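Long-range contacts in 4-hydroxy-tetrahydrodipicolinate synthase (Aquifex aeolicus, PDB 2EHH), which probably catalyses the condensation of pyruvate with (S)-aspartate-beta-semialdehyde to 4-hydroxy-tetrahydrodipicolinate, a step of lysine biosynthesis: residues Ala255-Gly260 and Lys280-Leu285; Phe244-Pro249 and Thr271-Glu276; Val7-Pro12 and Glu21-Leu26. All blocks are in the same frame, centred on the assembly; numbering follows the deposited sequence.

Interaction 3 comes first along the chain and belongs to the barrel itself, joining residues 9-12, which lead out of strand 4-8, to helix 20-31. Interactions 1 and 2 lie in the helical region that follows the eight barrel strands; their segments alternate along the chain, and both use helix 275-287. Their centres are about 12 Å apart, and they meet where L281 CD2 lies 3.8 Å from M273 SD. Interaction 1, about 16 Å from interaction 3 between centres, reaches it through C256 SG, 3.7 Å from I10 CD1. Helix 250-258 thus lies between helix 275-287 and the loop that follows the first barrel strand, near the predicted pyruvate site.

Interaction 1: Ala255-Gly260 and Lys280-Leu285; sequences ACWMLG and KLREVL
M258 and A255, on the last turns of helix 250-258, meet L281, R282 and L285 on helix 275-287, in the helical region that follows the barrel. M258 has the largest share of the contact. Its chain is extended beyond CG, which lets it reach straight across to the other helix, where M258 SD lies 3.8 Å from L285 CD1. The two side chains cross at about a right angle. Past the sulfur, M258 CE settles 3.9 Å from R282 CB and sits over one face of the R282 guanidinium, offset toward its rim. A long, unbranched, polarisable side chain suits this place, since it touches both an apolar leucine and a flat cationic group.

Within this pair of C-terminal helices, A255 allows close approach because it is small: A255 CB is 3.9 Å from L285 CD1, while L281 CD2 comes 3.9 Å from A255 N. L281 and L285, one helical turn apart, also turn to V242 and L239 of helix 226-242, so the leucines fill a three-helix interior. R282 runs out extended and then bends (chi3 -63°), bringing NH2 to 4.0 Å from W257 CZ3 with the ring and guanidinium planes 77° apart. R282 NH1 forms a salt bridge with the terminal carboxylate of N294, and the W257 ring makes a cation-pi contact with K264.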
ATOM      1  N   ALA A 255      -8.563   8.549  28.081  1.00 18.62           N
ATOM      2  CA  ALA A 255      -9.681   7.845  28.705  1.00 19.25           C
ATOM      3  C   ALA A 255      -9.383   7.575  30.178  1.00 19.63           C
ATOM      4  O   ALA A 255     -10.250   7.747  31.038  1.00 19.71           O
ATOM      5  CB  ALA A 255      -9.949   6.531  27.977  1.00 19.12           C
ATOM      6  N   CYS A 256      -8.160   7.139  30.462  1.00 18.10           N
ATOM      7  CA  CYS A 256      -7.757   6.858  31.836  1.00 20.49           C
ATOM      8  C   CYS A 256      -7.815   8.144  32.657  1.00 20.97           C
ATOM      9  O   CYS A 256      -8.148   8.113  33.842  1.00 22.46           O
ATOM     10  CB  CYS A 256      -6.341   6.275  31.876  1.00 18.71           C
ATOM     11  SG  CYS A 256      -6.206   4.616  31.151  1.00 20.61           S
ATOM     12  N   TRP A 257      -7.489   9.270  32.027  1.00 20.70           N
ATOM     13  CA  TRP A 257      -7.539  10.558  32.712  1.00 21.78           C
ATOM     14  C   TRP A 257      -8.987  10.854  33.075  1.00 22.50           C
ATOM     15  O   TRP A 257      -9.276  11.308  34.181  1.00 21.76           O
ATOM     16  CB  TRP A 257      -7.002  11.675  31.817  1.00 21.04           C
ATOM     17  CG  TRP A 257      -7.428  13.047  32.257  1.00 21.33           C
ATOM     18  CD1 TRP A 257      -6.998  13.734  33.359  1.00 23.08           C
ATOM     19  CD2 TRP A 257      -8.388  13.890  31.609  1.00 21.63           C
ATOM     20  NE1 TRP A 257      -7.633  14.956  33.435  1.00 20.94           N
ATOM     21  CE2 TRP A 257      -8.490  15.077  32.372  1.00 23.11           C
ATOM     22  CE3 TRP A 257      -9.174  13.758  30.455  1.00 21.45           C
ATOM     23  CZ2 TRP A 257      -9.346  16.129  32.016  1.00 22.15           C
ATOM     24  CZ3 TRP A 257     -10.026  14.804  30.102  1.00 22.39           C
ATOM     25  CH2 TRP A 257     -10.103  15.974  30.882  1.00 22.11           C
ATOM     26  N   MET A 258      -9.892  10.591  32.136  1.00 21.85           N
ATOM     27  CA  MET A 258     -11.314  10.820  32.355  1.00 22.82           C
ATOM     28  C   MET A 258     -11.829   9.968  33.511  1.00 23.11           C
ATOM     29  O   MET A 258     -12.750  10.366  34.225  1.00 22.60           O
ATOM     30  CB  MET A 258     -12.107  10.498  31.088  1.00 23.65           C
ATOM     31  CG  MET A 258     -11.808  11.425  29.923  1.00 24.15           C
ATOM     32  SD  MET A 258     -12.877  11.104  28.513  1.00 25.85           S
ATOM     33  CE  MET A 258     -12.428  12.483  27.449  1.00 24.79           C
ATOM     34  N   LEU A 259     -11.239   8.793  33.684  1.00 22.14           N
ATOM     35  CA  LEU A 259     -11.628   7.899  34.765  1.00 22.93           C
ATOM     36  C   LEU A 259     -10.863   8.223  36.041  1.00 22.05           C
ATOM     37  O   LEU A 259     -10.974   7.510  37.035  1.00 21.36           O
ATOM     38  CB  LEU A 259     -11.380   6.445  34.368  1.00 23.80           C
ATOM     39  CG  LEU A 259     -12.470   5.819  33.497  1.00 27.06           C
ATOM     40  CD1 LEU A 259     -11.866   5.292  32.209  1.00 27.41           C
ATOM     41  CD2 LEU A 259     -13.149   4.701  34.275  1.00 28.26           C
ATOM     42  N   GLY A 260     -10.081   9.298  35.998  1.00 22.48           N
ATOM     43  CA  GLY A 260      -9.309   9.723  37.156  1.00 24.04           C
ATOM     44  C   GLY A 260      -8.156   8.814  37.540  1.00 25.75           C
ATOM     45  O   GLY A 260      -7.745   8.787  38.701  1.00 25.37           O
ATOM     46  N   LYS A 280     -15.776  12.973  21.393  1.00 26.25           N
ATOM     47  CA  LYS A 280     -16.298  11.737  20.823  1.00 25.32           C
ATOM     48  C   LYS A 280     -15.942  10.612  21.795  1.00 24.18           C
ATOM     49  O   LYS A 280     -16.758   9.738  22.087  1.00 23.95           O
ATOM     50  CB  LYS A 280     -15.657  11.470  19.460  1.00 27.21           C
ATOM     51  CG  LYS A 280     -16.214  10.259  18.724  1.00 31.14           C
ATOM     52  CD  LYS A 280     -17.628  10.513  18.201  1.00 34.82           C
ATOM     53  CE  LYS A 280     -18.182   9.288  17.478  1.00 35.28           C
ATOM     54  NZ  LYS A 280     -18.160   8.076  18.347  1.00 34.46           N
ATOM     55  N   LEU A 281     -14.717  10.648  22.302  1.00 22.70           N
ATOM     56  CA  LEU A 281     -14.262   9.636  23.246  1.00 22.24           C
ATOM     57  C   LEU A 281     -15.122   9.655  24.501  1.00 22.61           C
ATOM     58  O   LEU A 281     -15.605   8.617  24.940  1.00 21.41           O
ATOM     59  CB  LEU A 281     -12.801   9.876  23.628  1.00 21.15           C
ATOM     60  CG  LEU A 281     -12.253   8.985  24.749  1.00 19.68           C
ATOM     61  CD1 LEU A 281     -12.313   7.518  24.334  1.00 18.39           C
ATOM     62  CD2 LEU A 281     -10.818   9.394  25.059  1.00 19.75           C
ATOM     63  N   ARG A 282     -15.316  10.842  25.075  1.00 23.12           N
ATOM     64  CA  ARG A 282     -16.119  10.959  26.287  1.00 24.22           C
ATOM     65  C   ARG A 282     -17.509  10.377  26.070  1.00 24.25           C
ATOM     66  O   ARG A 282     -18.026   9.654  26.922  1.00 24.04           O
ATOM     67  CB  ARG A 282     -16.234  12.425  26.728  1.00 24.43           C
ATOM     68  CG  ARG A 282     -17.057  12.621  28.001  1.00 26.24           C
ATOM     69  CD  ARG A 282     -17.192  14.097  28.347  1.00 26.16           C
ATOM     70  NE  ARG A 282     -15.895  14.704  28.632  1.00 26.04           N
ATOM     71  CZ  ARG A 282     -15.215  14.511  29.757  1.00 26.05           C
ATOM     72  NH1 ARG A 282     -15.712  13.731  30.709  1.00 25.09           N
ATOM     73  NH2 ARG A 282     -14.036  15.090  29.927  1.00 25.73           N
ATOM     74  N   GLU A 283     -18.111  10.682  24.925  1.00 25.03           N
ATOM     75  CA  GLU A 283     -19.442  10.174  24.630  1.00 26.37           C
ATOM     76  C   GLU A 283     -19.472   8.658  24.539  1.00 25.58           C
ATOM     77  O   GLU A 283     -20.434   8.027  24.972  1.00 24.71           O
ATOM     78  CB  GLU A 283     -19.987  10.794  23.339  1.00 28.53           C
ATOM     79  CG  GLU A 283     -20.463  12.225  23.525  1.00 33.07           C
ATOM     80  CD  GLU A 283     -21.303  12.394  24.784  1.00 36.54           C
ATOM     81  OE1 GLU A 283     -22.316  11.677  24.931  1.00 38.20           O
ATOM     82  OE2 GLU A 283     -20.946  13.242  25.630  1.00 38.29           O
ATOM     83  N   VAL A 284     -18.423   8.060  23.985  1.00 24.60           N
ATOM     84  CA  VAL A 284     -18.386   6.606  23.891  1.00 23.13           C
ATOM     85  C   VAL A 284     -18.274   5.993  25.289  1.00 22.99           C
ATOM     86  O   VAL A 284     -19.001   5.057  25.630  1.00 22.71           O
ATOM     87  CB  VAL A 284     -17.202   6.119  23.021  1.00 23.38           C
ATOM     88  CG1 VAL A 284     -17.091   4.601  23.092  1.00 23.31           C
ATOM     89  CG2 VAL A 284     -17.412   6.550  21.576  1.00 23.43           C
ATOM     90  N   LEU A 285     -17.373   6.528  26.105  1.00 21.62           N
ATOM     91  CA  LEU A 285     -17.200   6.003  27.455  1.00 23.28           C
ATOM     92  C   LEU A 285     -18.513   6.067  28.235  1.00 24.31           C
ATOM     93  O   LEU A 285     -18.839   5.155  28.999  1.00 25.18           O
ATOM     94  CB  LEU A 285     -16.110   6.781  28.189  1.00 22.13           C
ATOM     95  CG  LEU A 285     -14.718   6.727  27.553  1.00 21.87           C
ATOM     96  CD1 LEU A 285     -13.718   7.407  28.475  1.00 22.48           C
ATOM     97  CD2 LEU A 285     -14.305   5.282  27.315  1.00 22.56           C
TER

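Interaction 2: Phe244-Pro249 and Thr271-Glu276; sequences FIETNP and TEMSPE
E246, M273 and I245 bury more surface here than the other residues of the two segments, and E246 makes the direct polar link. Its CG lies anti to the carbonyl carbon (chi1 -86°) and the chain then runs extended, delivering the carboxylate to the backbone just ahead of helix 275-287. There OE2 of E246 accepts the backbone N-H of S274 through its syn lone pair, at 3.0 Å and nearly straight (166°). The other oxygen, E246 OE1, accepts a hydrogen bond from a water 2.6 Å away. That water also donates to E272 O and accepts, over a longer 3.2 Å, from T271 OG1, so both carboxylate oxygens are engaged. A glutamate suits the place because it is long enough to span the gap and offers two acceptors. Cutting this side chain back to an alanine is likely to leave the S274 N-H without its acceptor and the water without one of its partners.

M273 crosses E246 obliquely, with M273 CA 3.4 Å from E246 OE2. The thioether bends at chi3 and lays CE against I245, 3.5 Å from I245 CG2, an apolar contact beside the carboxylate; P251 adjoins I245 and E246. T110 of the second subunit packs on both E246 and T271, so the contact borders a subunit interface. S274 uses its hydroxyl to hold N277 N, and P275 follows it: an N-cap serine with proline in the first turn, which starts helix 275-287.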
ATOM      1  N   PHE A 244      -8.614   4.378  18.972  1.00 16.84           N
ATOM      2  CA  PHE A 244      -7.657   4.610  17.898  1.00 17.21           C
ATOM      3  C   PHE A 244      -8.073   5.749  16.972  1.00 17.34           C
ATOM      4  O   PHE A 244      -7.598   5.839  15.840  1.00 17.31           O
ATOM      5  CB  PHE A 244      -7.453   3.319  17.104  1.00 18.88           C
ATOM      6  CG  PHE A 244      -6.750   2.255  17.885  1.00 20.92           C
ATOM      7  CD1 PHE A 244      -5.361   2.170  17.875  1.00 21.53           C
ATOM      8  CD2 PHE A 244      -7.470   1.386  18.698  1.00 20.82           C
ATOM      9  CE1 PHE A 244      -4.701   1.237  18.667  1.00 22.84           C
ATOM     10  CE2 PHE A 244      -6.817   0.450  19.496  1.00 23.22           C
ATOM     11  CZ  PHE A 244      -5.433   0.376  19.482  1.00 23.52           C
ATOM     12  N   ILE A 245      -8.950   6.625  17.460  1.00 17.91           N
ATOM     13  CA  ILE A 245      -9.413   7.763  16.669  1.00 18.97           C
ATOM     14  C   ILE A 245      -8.214   8.678  16.416  1.00 19.79           C
ATOM     15  O   ILE A 245      -8.194   9.466  15.473  1.00 17.54           O
ATOM     16  CB  ILE A 245     -10.546   8.515  17.400  1.00 20.53           C
ATOM     17  CG1 ILE A 245     -11.139   9.584  16.483  1.00 22.25           C
ATOM     18  CG2 ILE A 245     -10.027   9.117  18.697  1.00 18.91           C
ATOM     19  CD1 ILE A 245     -12.458  10.146  16.990  1.00 24.32           C
ATOM     20  N   GLU A 246      -7.215   8.556  17.284  1.00 18.40           N
ATOM     21  CA  GLU A 246      -5.962   9.286  17.165  1.00 18.69           C
ATOM     22  C   GLU A 246      -4.895   8.273  17.559  1.00 18.29           C
ATOM     23  O   GLU A 246      -5.196   7.289  18.229  1.00 16.40           O
ATOM     24  CB  GLU A 246      -5.930  10.512  18.090  1.00 21.31           C
ATOM     25  CG  GLU A 246      -6.559  11.761  17.460  1.00 22.09           C
ATOM     26  CD  GLU A 246      -6.367  13.017  18.298  1.00 24.89           C
ATOM     27  OE1 GLU A 246      -5.277  13.174  18.891  1.00 24.70           O
ATOM     28  OE2 GLU A 246      -7.297  13.854  18.348  1.00 24.19           O
ATOM     29  N   THR A 247      -3.659   8.498  17.133  1.00 16.79           N
ATOM     30  CA  THR A 247      -2.564   7.578  17.425  1.00 14.94           C
ATOM     31  C   THR A 247      -2.505   7.076  18.874  1.00 14.50           C
ATOM     32  O   THR A 247      -2.434   7.871  19.817  1.00 13.18           O
ATOM     33  CB  THR A 247      -1.202   8.229  17.088  1.00 16.81           C
ATOM     34  OG1 THR A 247      -1.183   8.607  15.704  1.00 18.26           O
ATOM     35  CG2 THR A 247      -0.055   7.261  17.362  1.00 13.92           C
ATOM     36  N   ASN A 248      -2.535   5.757  19.044  1.00 13.08           N
ATOM     37  CA  ASN A 248      -2.426   5.151  20.375  1.00 13.00           C
ATOM     38  C   ASN A 248      -1.037   5.553  20.884  1.00 13.85           C
ATOM     39  O   ASN A 248      -0.066   5.519  20.124  1.00 12.74           O
ATOM     40  CB  ASN A 248      -2.535   3.625  20.258  1.00 13.64           C
ATOM     41  CG  ASN A 248      -2.166   2.903  21.551  1.00 14.63           C
ATOM     42  OD1 ASN A 248      -1.224   2.106  21.586  1.00 16.47           O
ATOM     43  ND2 ASN A 248      -2.913   3.170  22.610  1.00 11.24           N
ATOM     44  N   PRO A 249      -0.897   5.858  22.189  1.00 14.22           N
ATOM     45  CA  PRO A 249      -1.866   5.886  23.287  1.00 12.91           C
ATOM     46  C   PRO A 249      -2.563   7.210  23.592  1.00 14.46           C
ATOM     47  O   PRO A 249      -3.006   7.422  24.723  1.00 15.02           O
ATOM     48  CB  PRO A 249      -1.016   5.441  24.461  1.00 13.45           C
ATOM     49  CG  PRO A 249       0.236   6.249  24.219  1.00 14.43           C
ATOM     50  CD  PRO A 249       0.462   6.110  22.704  1.00 14.48           C
ATOM     51  N   THR A 271       0.624  14.544  21.848  1.00 17.44           N
ATOM     52  CA  THR A 271      -0.158  15.686  22.309  1.00 18.91           C
ATOM     53  C   THR A 271      -1.579  15.303  22.681  1.00 20.25           C
ATOM     54  O   THR A 271      -2.044  14.212  22.351  1.00 21.00           O
ATOM     55  CB  THR A 271      -0.253  16.748  21.200  1.00 21.29           C
ATOM     56  OG1 THR A 271      -0.764  16.137  20.006  1.00 21.40           O
ATOM     57  CG2 THR A 271       1.117  17.345  20.907  1.00 20.80           C
ATOM     58  N   GLU A 272      -2.273  16.215  23.358  1.00 20.91           N
ATOM     59  CA  GLU A 272      -3.655  15.973  23.748  1.00 22.05           C
ATOM     60  C   GLU A 272      -4.496  15.866  22.480  1.00 21.87           C
ATOM     61  O   GLU A 272      -4.105  16.357  21.416  1.00 20.67           O
ATOM     62  CB  GLU A 272      -4.190  17.117  24.619  1.00 24.50           C
ATOM     63  CG  GLU A 272      -3.305  17.469  25.807  1.00 29.11           C
ATOM     64  CD  GLU A 272      -3.956  18.452  26.769  1.00 32.27           C
ATOM     65  OE1 GLU A 272      -4.817  19.254  26.337  1.00 33.81           O
ATOM     66  OE2 GLU A 272      -3.592  18.432  27.962  1.00 35.30           O
ATOM     67  N   MET A 273      -5.650  15.219  22.602  1.00 21.49           N
ATOM     68  CA  MET A 273      -6.564  15.036  21.481  1.00 22.46           C
ATOM     69  C   MET A 273      -7.161  16.367  21.054  1.00 24.11           C
ATOM     70  O   MET A 273      -7.080  17.358  21.778  1.00 22.09           O
ATOM     71  CB  MET A 273      -7.715  14.110  21.882  1.00 22.01           C
ATOM     72  CG  MET A 273      -7.312  12.689  22.215  1.00 22.67           C
ATOM     73  SD  MET A 273      -8.685  11.754  22.918  1.00 23.15           S
ATOM     74  CE  MET A 273      -9.560  11.256  21.432  1.00 23.00           C
ATOM     75  N   SER A 274      -7.761  16.382  19.869  1.00 25.75           N
ATOM     76  CA  SER A 274      -8.420  17.584  19.386  1.00 26.43           C
ATOM     77  C   SER A 274      -9.705  17.614  20.204  1.00 27.59           C
ATOM     78  O   SER A 274     -10.250  16.561  20.543  1.00 25.87           O
ATOM     79  CB  SER A 274      -8.750  17.459  17.900  1.00 26.34           C
ATOM     80  OG  SER A 274      -9.689  16.422  17.671  1.00 27.03           O
ATOM     81  N   PRO A 275     -10.197  18.813  20.554  1.00 27.56           N
ATOM     82  CA  PRO A 275     -11.432  18.873  21.340  1.00 28.11           C
ATOM     83  C   PRO A 275     -12.564  18.026  20.764  1.00 27.58           C
ATOM     84  O   PRO A 275     -13.265  17.339  21.504  1.00 27.86           O
ATOM     85  CB  PRO A 275     -11.756  20.372  21.373  1.00 29.46           C
ATOM     86  CG  PRO A 275     -11.006  20.938  20.189  1.00 30.55           C
ATOM     87  CD  PRO A 275      -9.720  20.162  20.218  1.00 28.19           C
ATOM     88  N   GLU A 276     -12.727  18.063  19.446  1.00 27.75           N
ATOM     89  CA  GLU A 276     -13.777  17.289  18.787  1.00 28.74           C
ATOM     90  C   GLU A 276     -13.617  15.794  19.068  1.00 27.66           C
ATOM     91  O   GLU A 276     -14.568  15.124  19.468  1.00 25.80           O
ATOM     92  CB  GLU A 276     -13.742  17.538  17.276  1.00 33.05           C
ATOM     93  CG  GLU A 276     -13.982  18.993  16.885  1.00 39.12           C
ATOM     94  CD  GLU A 276     -13.475  19.320  15.486  1.00 44.02           C
ATOM     95  OE1 GLU A 276     -12.268  19.100  15.220  1.00 45.31           O
ATOM     96  OE2 GLU A 276     -14.279  19.802  14.656  1.00 46.08           O
TER
HETATM   97  O   HOH W   1      -3.702  15.188  19.151  1.00 25.85           O

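Interaction 3: Val7-Pro12 and Glu21-Leu26; sequences VALITP and EALGNL
L9, I10 and P12 meet A22, L23 and L26 where the first strand of the (beta/alpha)8 barrel gives way to the loop and short hairpin 13-18 that lead to its first helix, 20-31. L26 is the hub. L26 CD2 lies between I10 CG1, 3.7 Å away, and the P12 ring, which is closer still. On another side, L26 CG is 4.0 Å from L9 CD1. The first torsion of L26, -125°, falls away from the usual staggered positions, and its rotamer is accordingly less certain. Beside it, L9 CD2 touches L23 CD2 at 4.2 Å, and P12 CB rests 3.6 Å from A22 CB. The small alanine leaves room for the proline, whose compact ring fills the notch between A22 and L26, while the branched leucines L23 and L26 both pack on L9 beside it.

Around this shell the backbone is well held. L9 is backbone hydrogen-bonded to L39 of the neighbouring strand 37-40, and P12 to D19, whose side chain also accepts from A22 N. T11 turns away from the helix, its OG1 bonded to G45 O and its carbonyl to K253 NZ. I10 has CG1 between its backbone N and carbonyl carbon (chi1 56°), which puts CG1 against L26 and carries CD1 on toward C256; its side chain comes within about 4 Å of that of T44, predicted to bind pyruvate, which places the contact beside the probable pyruvate site. The tightest approach is at the proline: L26 CD2 to P12 CG, 3.5 Å, shorter than ordinary carbon contact.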
ATOM      1  N   VAL A   7      -2.449  -6.379  29.602  1.00 15.76           N
ATOM      2  CA  VAL A   7      -2.648  -4.965  29.321  1.00 14.54           C
ATOM      3  C   VAL A   7      -1.355  -4.226  28.977  1.00 15.14           C
ATOM      4  O   VAL A   7      -0.354  -4.348  29.679  1.00 14.52           O
ATOM      5  CB  VAL A   7      -3.327  -4.249  30.524  1.00 15.04           C
ATOM      6  CG1 VAL A   7      -2.447  -4.362  31.766  1.00 14.34           C
ATOM      7  CG2 VAL A   7      -3.581  -2.783  30.188  1.00 13.27           C
ATOM      8  N   ALA A   8      -1.376  -3.487  27.871  1.00 14.64           N
ATOM      9  CA  ALA A   8      -0.227  -2.679  27.471  1.00 16.15           C
ATOM     10  C   ALA A   8      -0.493  -1.425  28.301  1.00 15.18           C
ATOM     11  O   ALA A   8      -1.266  -0.548  27.913  1.00 14.97           O
ATOM     12  CB  ALA A   8      -0.281  -2.370  25.969  1.00 16.10           C
ATOM     13  N   LEU A   9       0.123  -1.372  29.473  1.00 16.83           N
ATOM     14  CA  LEU A   9      -0.098  -0.273  30.402  1.00 15.60           C
ATOM     15  C   LEU A   9       0.475   1.079  29.999  1.00 16.09           C
ATOM     16  O   LEU A   9       1.612   1.176  29.539  1.00 14.62           O
ATOM     17  CB  LEU A   9       0.453  -0.663  31.774  1.00 17.03           C
ATOM     18  CG  LEU A   9      -0.185   0.015  32.982  1.00 16.25           C
ATOM     19  CD1 LEU A   9      -1.595  -0.517  33.166  1.00 16.34           C
ATOM     20  CD2 LEU A   9       0.646  -0.268  34.231  1.00 20.09           C
ATOM     21  N   ILE A  10      -0.328   2.121  30.174  1.00 15.87           N
ATOM     22  CA  ILE A  10       0.115   3.479  29.886  1.00 17.65           C
ATOM     23  C   ILE A  10       1.104   3.837  30.993  1.00 17.33           C
ATOM     24  O   ILE A  10       1.135   3.177  32.030  1.00 15.73           O
ATOM     25  CB  ILE A  10      -1.048   4.490  29.981  1.00 17.56           C
ATOM     26  CG1 ILE A  10      -1.705   4.382  31.362  1.00 18.60           C
ATOM     27  CG2 ILE A  10      -2.065   4.226  28.882  1.00 19.09           C
ATOM     28  CD1 ILE A  10      -2.693   5.493  31.672  1.00 21.74           C
ATOM     29  N   THR A  11       1.912   4.868  30.770  1.00 16.72           N
ATOM     30  CA  THR A  11       2.857   5.323  31.784  1.00 18.35           C
ATOM     31  C   THR A  11       2.396   6.706  32.240  1.00 19.90           C
ATOM     32  O   THR A  11       2.520   7.689  31.507  1.00 21.33           O
ATOM     33  CB  THR A  11       4.294   5.433  31.237  1.00 18.61           C
ATOM     34  OG1 THR A  11       4.735   4.152  30.776  1.00 16.42           O
ATOM     35  CG2 THR A  11       5.242   5.923  32.334  1.00 19.23           C
ATOM     36  N   PRO A  12       1.826   6.792  33.453  1.00 20.81           N
ATOM     37  CA  PRO A  12       1.338   8.056  34.014  1.00 20.13           C
ATOM     38  C   PRO A  12       2.467   9.067  34.192  1.00 19.81           C
ATOM     39  O   PRO A  12       3.575   8.708  34.591  1.00 18.61           O
ATOM     40  CB  PRO A  12       0.747   7.633  35.359  1.00 21.56           C
ATOM     41  CG  PRO A  12       0.350   6.211  35.137  1.00 23.45           C
ATOM     42  CD  PRO A  12       1.510   5.666  34.348  1.00 21.83           C
ATOM     43  N   GLU A  21       2.818   6.988  41.984  1.00 25.26           N
ATOM     44  CA  GLU A  21       1.650   6.661  42.791  1.00 26.48           C
ATOM     45  C   GLU A  21       0.501   6.250  41.873  1.00 24.45           C
ATOM     46  O   GLU A  21      -0.269   5.346  42.193  1.00 22.99           O
ATOM     47  CB  GLU A  21       1.255   7.843  43.684  1.00 29.90           C
ATOM     48  CG  GLU A  21       0.989   9.141  42.963  1.00 37.40           C
ATOM     49  CD  GLU A  21       1.023  10.333  43.908  1.00 43.23           C
ATOM     50  OE1 GLU A  21       2.117  10.634  44.444  1.00 43.53           O
ATOM     51  OE2 GLU A  21      -0.038  10.963  44.121  1.00 45.51           O
ATOM     52  N   ALA A  22       0.396   6.899  40.719  1.00 22.26           N
ATOM     53  CA  ALA A  22      -0.656   6.558  39.764  1.00 21.20           C
ATOM     54  C   ALA A  22      -0.352   5.195  39.140  1.00 20.46           C
ATOM     55  O   ALA A  22      -1.256   4.390  38.915  1.00 20.61           O
ATOM     56  CB  ALA A  22      -0.751   7.625  38.679  1.00 18.60           C
ATOM     57  N   LEU A  23       0.924   4.942  38.863  1.00 20.76           N
ATOM     58  CA  LEU A  23       1.337   3.672  38.269  1.00 23.02           C
ATOM     59  C   LEU A  23       1.008   2.567  39.265  1.00 22.71           C
ATOM     60  O   LEU A  23       0.493   1.515  38.895  1.00 22.35           O
ATOM     61  CB  LEU A  23       2.843   3.682  37.979  1.00 23.53           C
ATOM     62  CG  LEU A  23       3.415   2.664  36.981  1.00 25.92           C
ATOM     63  CD1 LEU A  23       4.930   2.789  36.955  1.00 24.77           C
ATOM     64  CD2 LEU A  23       3.024   1.256  37.357  1.00 29.34           C
ATOM     65  N   GLY A  24       1.309   2.819  40.534  1.00 22.25           N
ATOM     66  CA  GLY A  24       1.026   1.838  41.564  1.00 22.23           C
ATOM     67  C   GLY A  24      -0.450   1.502  41.628  1.00 22.10           C
ATOM     68  O   GLY A  24      -0.819   0.334  41.737  1.00 21.49           O
ATOM     69  N   ASN A  25      -1.302   2.521  41.562  1.00 22.00           N
ATOM     70  CA  ASN A  25      -2.741   2.291  41.616  1.00 22.98           C
ATOM     71  C   ASN A  25      -3.238   1.578  40.362  1.00 21.92           C
ATOM     72  O   ASN A  25      -4.198   0.810  40.407  1.00 19.78           O
ATOM     73  CB  ASN A  25      -3.475   3.615  41.809  1.00 26.16           C
ATOM     74  CG  ASN A  25      -3.298   4.171  43.212  1.00 30.61           C
ATOM     75  OD1 ASN A  25      -2.187   4.484  43.632  1.00 34.29           O
ATOM     76  ND2 ASN A  25      -4.395   4.283  43.946  1.00 34.21           N
ATOM     77  N   LEU A  26      -2.570   1.837  39.245  1.00 20.03           N
ATOM     78  CA  LEU A  26      -2.915   1.211  37.975  1.00 20.14           C
ATOM     79  C   LEU A  26      -2.641  -0.290  38.118  1.00 20.59           C
ATOM     80  O   LEU A  26      -3.416  -1.129  37.654  1.00 19.79           O
ATOM     81  CB  LEU A  26      -2.046   1.811  36.865  1.00 20.75           C
ATOM     82  CG  LEU A  26      -2.684   2.438  35.623  1.00 24.01           C
ATOM     83  CD1 LEU A  26      -3.951   3.204  35.976  1.00 21.61           C
ATOM     84  CD2 LEU A  26      -1.647   3.353  34.961  1.00 22.66           C
TER